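Local coordinates for stage II sporulation protein SA (Bacillus subtilis, PDB 3O6Q) that acts as the toxin of a type II toxin-antitoxin system, causing cell death during sporulation unless its cognate antitoxin SpoIISB neutralises it, at residues R25-E36 with T58-T66. Numbering follows the deposited sequence.
Sequences RLKTYQYLLKNE and TYADKMNLT
M63 O receives a hydrogen bond from a water at 2.7 Å, and the same water accepts one from R25 NE at 3.3 Å. This bridge joins the C-terminal part of the long helix 7-35 to the turn that leads from helix 45-61 into strand 66-71, outermost in the antiparallel sheet within this chain. The fragment is the predicted cytoplasmic part of the toxin. No direct hydrogen bond crosses between the two segments. The R25 side chain runs extended from CG to NE and crosses M63 and L65 at a slant. L65 CD2 lies over the centre of one face of the R25 guanidinium, 3.3 Å from R25 CZ. R25 NH1 also forms a salt bridge with D134 and a hydrogen bond to I129 O. M63, a selenomethionine, is extended beyond CG and reaches toward the helix, its CE 4.0 Å from Y29 CB. The Y59 side chain packs against Y29, L32 and L33. Its ring meets that of Y29 obliquely, with the planes at 63°. L32 CD1 makes a CH-pi contact over one Y59 face, 3.6 Å from the ring centroid. Outside the two segments, Y59 touches L141 of helix 132-148, and Y29 OH hydrogen-bonds to Y29 OH of the second subunit. The exposed K62 crosses L32 at a slant, with K62 CD 3.9 Å from L32 CD2. At the end of the helix, a second water links Y59 OH to E36 O, 2.9 Å from each.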
loop_
_atom_site.group_PDB
_atom_site.type_symbol
_atom_site.label_atom_id
_atom_site.label_comp_id
_atom_site.label_asym_id
_atom_site.label_seq_id
_atom_site.Cartn_x
_atom_site.Cartn_y
_atom_site.Cartn_z
ATOM N N ARG A 25 5.399 -8.251 -0.013
ATOM C CA ARG A 25 4.279 -7.990 0.886
ATOM C C ARG A 25 3.272 -7.100 0.164
ATOM O O ARG A 25 2.083 -7.272 0.332
ATOM C CB ARG A 25 4.761 -7.363 2.190
ATOM C CG ARG A 25 5.500 -8.303 3.053
ATOM C CD ARG A 25 5.880 -7.714 4.404
ATOM N NE ARG A 25 6.570 -8.686 5.230
ATOM C CZ ARG A 25 7.196 -8.407 6.374
ATOM N NH1 ARG A 25 7.267 -7.159 6.851
ATOM N NH2 ARG A 25 7.787 -9.401 7.032
ATOM N N LEU A 26 3.756 -6.191 -0.680
ATOM C CA LEU A 26 2.861 -5.300 -1.410
ATOM C C LEU A 26 2.147 -6.061 -2.543
ATOM O O LEU A 26 0.961 -5.864 -2.769
ATOM C CB LEU A 26 3.599 -4.044 -1.899
ATOM C CG LEU A 26 2.638 -3.007 -2.525
ATOM C CD1 LEU A 26 1.529 -2.542 -1.543
ATOM C CD2 LEU A 26 3.427 -1.829 -3.112
ATOM N N LYS A 27 2.852 -6.981 -3.200
ATOM C CA LYS A 27 2.210 -7.937 -4.116
ATOM C C LYS A 27 1.077 -8.722 -3.467
ATOM O O LYS A 27 -0.012 -8.846 -4.008
ATOM C CB LYS A 27 3.241 -8.935 -4.656
ATOM C CG LYS A 27 4.116 -8.374 -5.757
ATOM C CD LYS A 27 5.274 -9.255 -6.069
ATOM C CE LYS A 27 4.836 -10.508 -6.799
ATOM N NZ LYS A 27 6.076 -11.278 -7.120
ATOM N N THR A 28 1.330 -9.275 -2.304
ATOM C CA THR A 28 0.281 -9.957 -1.555
ATOM C C THR A 28 -0.887 -9.077 -1.204
ATOM O O THR A 28 -2.026 -9.478 -1.351
ATOM C CB THR A 28 0.858 -10.587 -0.306
ATOM O OG1 THR A 28 1.870 -11.520 -0.736
ATOM C CG2 THR A 28 -0.206 -11.340 0.541
ATOM N N TYR A 29 -0.605 -7.873 -0.711
ATOM C CA TYR A 29 -1.654 -6.928 -0.295
ATOM C C TYR A 29 -2.590 -6.636 -1.479
ATOM O O TYR A 29 -3.808 -6.721 -1.367
ATOM C CB TYR A 29 -0.967 -5.668 0.245
ATOM C CG TYR A 29 -1.802 -4.421 0.491
ATOM C CD1 TYR A 29 -2.332 -4.131 1.743
ATOM C CD2 TYR A 29 -1.940 -3.462 -0.499
ATOM C CE1 TYR A 29 -3.048 -2.933 1.989
ATOM C CE2 TYR A 29 -2.638 -2.256 -0.260
ATOM C CZ TYR A 29 -3.201 -2.021 0.969
ATOM O OH TYR A 29 -3.933 -0.874 1.174
ATOM N N GLN A 30 -2.001 -6.317 -2.620
ATOM C CA GLN A 30 -2.763 -5.978 -3.799
ATOM C C GLN A 30 -3.530 -7.191 -4.288
ATOM O O GLN A 30 -4.662 -7.055 -4.694
ATOM C CB GLN A 30 -1.848 -5.480 -4.895
ATOM C CG GLN A 30 -2.603 -5.005 -6.147
ATOM C CD GLN A 30 -2.550 -5.967 -7.348
ATOM O OE1 GLN A 30 -2.593 -5.520 -8.515
ATOM N NE2 GLN A 30 -2.478 -7.280 -7.076
ATOM N N TYR A 31 -2.918 -8.375 -4.246
ATOM C CA TYR A 31 -3.592 -9.570 -4.724
ATOM C C TYR A 31 -4.830 -9.834 -3.899
ATOM O O TYR A 31 -5.921 -10.152 -4.445
ATOM C CB TYR A 31 -2.652 -10.763 -4.714
ATOM C CG TYR A 31 -3.302 -12.047 -5.191
ATOM C CD1 TYR A 31 -3.200 -12.456 -6.519
ATOM C CD2 TYR A 31 -3.980 -12.863 -4.311
ATOM C CE1 TYR A 31 -3.783 -13.627 -6.964
ATOM C CE2 TYR A 31 -4.581 -14.030 -4.747
ATOM C CZ TYR A 31 -4.479 -14.406 -6.072
ATOM O OH TYR A 31 -5.075 -15.589 -6.468
ATOM N N LEU A 32 -4.702 -9.671 -2.582
ATOM C CA LEU A 32 -5.851 -9.883 -1.681
ATOM C C LEU A 32 -6.931 -8.811 -1.846
ATOM O O LEU A 32 -8.102 -9.099 -1.837
ATOM C CB LEU A 32 -5.401 -9.959 -0.249
ATOM C CG LEU A 32 -4.512 -11.142 0.149
ATOM C CD1 LEU A 32 -3.884 -10.816 1.516
ATOM C CD2 LEU A 32 -5.294 -12.435 0.220
ATOM N N LEU A 33 -6.552 -7.563 -2.024
ATOM C CA LEU A 33 -7.556 -6.551 -2.264
ATOM C C LEU A 33 -8.322 -6.928 -3.533
ATOM O O LEU A 33 -9.506 -6.701 -3.624
ATOM C CB LEU A 33 -6.909 -5.147 -2.362
ATOM C CG LEU A 33 -6.630 -4.465 -1.011
ATOM C CD1 LEU A 33 -5.853 -3.099 -1.156
ATOM C CD2 LEU A 33 -7.927 -4.263 -0.159
ATOM N N LYS A 34 -7.651 -7.535 -4.492
ATOM C CA LYS A 34 -8.259 -7.858 -5.780
ATOM C C LYS A 34 -9.154 -9.088 -5.682
ATOM O O LYS A 34 -10.220 -9.093 -6.255
ATOM C CB LYS A 34 -7.154 -8.097 -6.827
ATOM C CG LYS A 34 -7.413 -7.634 -8.269
ATOM C CD LYS A 34 -6.419 -8.275 -9.274
ATOM C CE LYS A 34 -6.399 -7.509 -10.633
ATOM N NZ LYS A 34 -5.010 -7.278 -11.207
ATOM N N ASN A 35 -8.741 -10.116 -4.951
ATOM C CA ASN A 35 -9.422 -11.433 -5.024
ATOM C C ASN A 35 -10.136 -11.922 -3.724
ATOM O O ASN A 35 -11.022 -12.777 -3.793
ATOM C CB ASN A 35 -8.413 -12.480 -5.510
ATOM C CG ASN A 35 -7.858 -12.155 -6.922
ATOM O OD1 ASN A 35 -8.617 -12.107 -7.886
ATOM N ND2 ASN A 35 -6.553 -11.922 -7.039
ATOM N N GLU A 36 -9.769 -11.372 -2.561
ATOM C CA GLU A 36 -10.363 -11.765 -1.278
ATOM C C GLU A 36 -11.482 -10.827 -0.764
ATOM O O GLU A 36 -11.273 -9.636 -0.523
ATOM C CB GLU A 36 -9.287 -11.893 -0.198
ATOM C CG GLU A 36 -8.508 -13.183 -0.269
ATOM C CD GLU A 36 -9.188 -14.358 0.444
ATOM O OE1 GLU A 36 -9.452 -14.254 1.668
ATOM O OE2 GLU A 36 -9.433 -15.385 -0.223
ATOM N N THR A 58 -5.977 -11.829 8.057
ATOM C CA THR A 58 -6.047 -12.364 6.709
ATOM C C THR A 58 -4.776 -12.022 5.919
ATOM O O THR A 58 -4.188 -12.853 5.220
ATOM C CB THR A 58 -7.323 -11.835 5.999
ATOM O OG1 THR A 58 -8.485 -12.397 6.651
ATOM C CG2 THR A 58 -7.318 -12.178 4.517
ATOM N N TYR A 59 -4.339 -10.794 6.078
ATOM C CA TYR A 59 -3.180 -10.284 5.380
ATOM C C TYR A 59 -1.872 -10.762 5.989
ATOM O O TYR A 59 -0.978 -11.213 5.274
ATOM C CB TYR A 59 -3.268 -8.741 5.326
ATOM C CG TYR A 59 -4.205 -8.273 4.223
ATOM C CD1 TYR A 59 -5.594 -8.441 4.322
ATOM C CD2 TYR A 59 -3.694 -7.742 3.037
ATOM C CE1 TYR A 59 -6.436 -8.032 3.265
ATOM C CE2 TYR A 59 -4.536 -7.307 1.997
ATOM C CZ TYR A 59 -5.882 -7.467 2.104
ATOM O OH TYR A 59 -6.662 -7.074 1.022
ATOM N N ALA A 60 -1.747 -10.655 7.305
ATOM C CA ALA A 60 -0.510 -11.050 7.965
ATOM C C ALA A 60 -0.274 -12.543 7.745
ATOM O O ALA A 60 0.846 -12.961 7.521
ATOM C CB ALA A 60 -0.545 -10.720 9.453
ATOM N N ASP A 61 -1.334 -13.337 7.795
ATOM C CA ASP A 61 -1.204 -14.761 7.565
ATOM C C ASP A 61 -0.447 -15.104 6.288
ATOM O O ASP A 61 0.296 -16.073 6.260
ATOM C CB ASP A 61 -2.569 -15.409 7.520
ATOM C CG ASP A 61 -3.202 -15.495 8.881
ATOM O OD1 ASP A 61 -2.544 -15.094 9.886
ATOM O OD2 ASP A 61 -4.391 -15.924 8.948
ATOM N N LYS A 62 -0.591 -14.302 5.243
ATOM C CA LYS A 62 0.077 -14.620 3.993
ATOM C C LYS A 62 1.429 -13.895 3.775
ATOM O O LYS A 62 1.996 -13.974 2.699
ATOM C CB LYS A 62 -0.889 -14.354 2.845
ATOM C CG LYS A 62 -2.129 -15.269 2.850
ATOM C CD LYS A 62 -2.826 -15.237 1.478
ATOM C CE LYS A 62 -3.524 -16.548 1.101
ATOM N NZ LYS A 62 -4.186 -16.420 -0.274
HETATM N N MSE A 63 1.953 -13.257 4.820
HETATM C CA MSE A 63 3.081 -12.388 4.709
HETATM C C MSE A 63 4.250 -12.668 5.653
HETATM O O MSE A 63 5.249 -11.918 5.640
HETATM C CB MSE A 63 2.639 -10.951 4.971
HETATM C CG MSE A 63 1.927 -10.261 3.855
HETATM SE SE MSE A 63 1.563 -8.465 4.457
HETATM C CE MSE A 63 0.122 -8.015 3.248
ATOM N N ASN A 64 4.204 -13.704 6.460
ATOM C CA ASN A 64 5.413 -13.975 7.250
ATOM C C ASN A 64 5.625 -12.950 8.369
ATOM O O ASN A 64 6.750 -12.428 8.584
ATOM C CB ASN A 64 6.653 -14.064 6.326
ATOM C CG ASN A 64 6.568 -15.261 5.349
ATOM O OD1 ASN A 64 6.377 -16.396 5.779
ATOM N ND2 ASN A 64 6.680 -14.995 4.038
ATOM N N LEU A 65 4.508 -12.679 9.052
ATOM C CA LEU A 65 4.461 -11.844 10.203
ATOM C C LEU A 65 3.103 -12.098 10.883
ATOM O O LEU A 65 2.186 -12.614 10.252
ATOM C CB LEU A 65 4.666 -10.358 9.808
ATOM C CG LEU A 65 3.624 -9.540 9.019
ATOM C CD1 LEU A 65 2.781 -8.704 9.951
ATOM C CD2 LEU A 65 4.322 -8.621 7.990
ATOM N N THR A 66 2.981 -11.729 12.159
ATOM C CA THR A 66 1.759 -11.906 12.933
ATOM C C THR A 66 1.184 -10.538 13.282
ATOM O O THR A 66 1.897 -9.678 13.739
ATOM C CB THR A 66 2.053 -12.656 14.249
ATOM O OG1 THR A 66 2.795 -13.842 13.969
ATOM C CG2 THR A 66 0.780 -13.072 14.964
HETATM O O HOH W 1 7.082 -11.524 3.709
HETATM O O HOH W 2 -9.186 -8.559 1.199
#